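CT009 (Chlamydia trachomatis, PDB 4GQM) is of unknown function but carries a helix-turn-helix domain, which suggests DNA binding, and was crystallised as a dimer with swapped sub-domains. Local coordinates at residues F18-R22 with A45-G49. Sequence-based numbering, arbitrary orientation. Where two conformers were deposited one is given.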
# COMPACT_ATOMS: atom_id res chain seq x y z
N PHE A 18 1.35 5.05 19.18
CA PHE A 18 0.38 4.02 18.82
C PHE A 18 0.40 2.87 19.82
O PHE A 18 -0.65 2.47 20.33
CB PHE A 18 0.64 3.49 17.40
CG PHE A 18 0.19 4.42 16.32
CD1 PHE A 18 -1.14 4.50 15.99
CD2 PHE A 18 1.08 5.11 15.54
CE1 PHE A 18 -1.55 5.31 14.95
CE2 PHE A 18 0.64 5.94 14.48
CZ PHE A 18 -0.66 6.04 14.22
N ARG A 19 1.58 2.35 20.11
CA ARG A 19 1.67 1.20 21.01
C ARG A 19 1.12 1.54 22.39
O ARG A 19 0.38 0.76 22.99
CB ARG A 19 3.11 0.73 21.12
CG ARG A 19 3.33 -0.50 22.00
CD ARG A 19 4.88 -0.65 22.26
NE ARG A 19 5.62 -1.42 21.26
CZ ARG A 19 6.37 -0.95 20.25
NH1 ARG A 19 6.52 0.35 19.96
NH2 ARG A 19 6.98 -1.85 19.49
N SER A 20 1.46 2.71 22.92
CA SER A 20 0.98 3.13 24.24
C SER A 20 -0.53 3.17 24.29
O SER A 20 -1.15 2.72 25.26
CB SER A 20 1.52 4.51 24.58
OG SER A 20 2.91 4.46 24.81
N GLN A 21 -1.14 3.74 23.26
CA GLN A 21 -2.59 3.86 23.22
C GLN A 21 -3.27 2.50 23.08
O GLN A 21 -4.28 2.23 23.72
CB GLN A 21 -3.03 4.82 22.12
CG GLN A 21 -2.64 6.27 22.39
CD GLN A 21 -3.27 6.78 23.65
OE1 GLN A 21 -4.49 6.81 23.74
NE2 GLN A 21 -2.46 7.20 24.63
N ARG A 22 -2.69 1.64 22.26
CA ARG A 22 -3.19 0.27 22.15
C ARG A 22 -3.12 -0.48 23.48
O ARG A 22 -4.06 -1.16 23.89
CB ARG A 22 -2.40 -0.48 21.05
CG ARG A 22 -2.86 -1.91 20.89
CD ARG A 22 -2.11 -2.68 19.86
NE ARG A 22 -0.67 -2.69 20.02
CZ ARG A 22 0.00 -3.52 20.81
NH1 ARG A 22 -0.63 -4.39 21.60
NH2 ARG A 22 1.33 -3.47 20.81
N ALA A 45 4.94 -2.67 11.61
CA ALA A 45 5.91 -1.74 11.07
C ALA A 45 5.66 -0.32 11.60
O ALA A 45 6.62 0.43 11.83
CB ALA A 45 5.85 -1.76 9.53
N ILE A 46 4.40 0.06 11.74
CA ILE A 46 4.06 1.34 12.35
C ILE A 46 4.60 1.40 13.78
O ILE A 46 5.27 2.36 14.16
CB ILE A 46 2.55 1.58 12.33
CG1 ILE A 46 2.06 1.82 10.91
CG2 ILE A 46 2.17 2.77 13.25
CD1 ILE A 46 0.57 1.78 10.77
N GLU A 47 4.30 0.39 14.58
CA GLU A 47 4.72 0.45 15.99
C GLU A 47 6.23 0.41 16.13
O GLU A 47 6.78 1.01 17.06
CB GLU A 47 4.03 -0.62 16.83
CG GLU A 47 2.56 -0.36 17.00
CD GLU A 47 1.90 -1.15 18.09
OE1 GLU A 47 2.56 -2.03 18.70
OE2 GLU A 47 0.71 -0.87 18.38
N ALA A 48 6.92 -0.27 15.22
CA ALA A 48 8.38 -0.35 15.25
C ALA A 48 9.04 0.87 14.65
O ALA A 48 10.25 1.03 14.74
CB ALA A 48 8.83 -1.57 14.48
N GLY A 49 8.27 1.70 13.97
CA GLY A 49 8.82 2.87 13.29
C GLY A 49 9.77 2.51 12.18
O GLY A 49 10.79 3.16 11.97
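E47 OE2 is gripped twice: R22 NE donates to it at 2.8 Å along an almost straight N-H...O line (173°), and the hydroxyl of Y67 from the second subunit hydrogen-bonds to the same oxygen. The other carboxylate oxygen, E47 OE1, takes R22 NH2, also at 2.8 Å. This makes a side-on, two-pronged salt bridge, each oxygen offering its syn lone pair, with the guanidinium and carboxylate planes only 20° apart. R22 gets there with CG anti to its backbone N and a bend at chi3 that turns NE and NH2 to the glutamate. Its third nitrogen, NH1, bonds to the carbonyl of L27, so the flat head is held from two directions. Since E47 is buried, the paired arginine probably helps keep the carboxylate ionised.

R19 behaves differently. Its CB lies 3.7 Å from E47 OE1, and the bent chain then carries the guanidinium past the carboxylate to the backbone: NH1 reaches E47 O at 3.0 Å, well above the carbonyl plane and with a bent N-H...O angle of 136°. The same NH1 also makes a salt bridge with E16, and E47 CB lies over one face of the group, toward its rim. On the apolar side, I46 CG2 comes obliquely against the F18 ring, 3.5 Å from CD2.

Just beyond, G49 ends helix 40-48 in a Schellman motif. The contact thus ties the C-terminal end of that helix to the last turns of helix 2-24 within the helix-turn-helix domain. Helix 29-36 closes in through L29, which touches both R22 and E47, while the second subunit stacks Y67 on F18 and packs F63 against I46, consistent with the sub-domain swap in this crystal form.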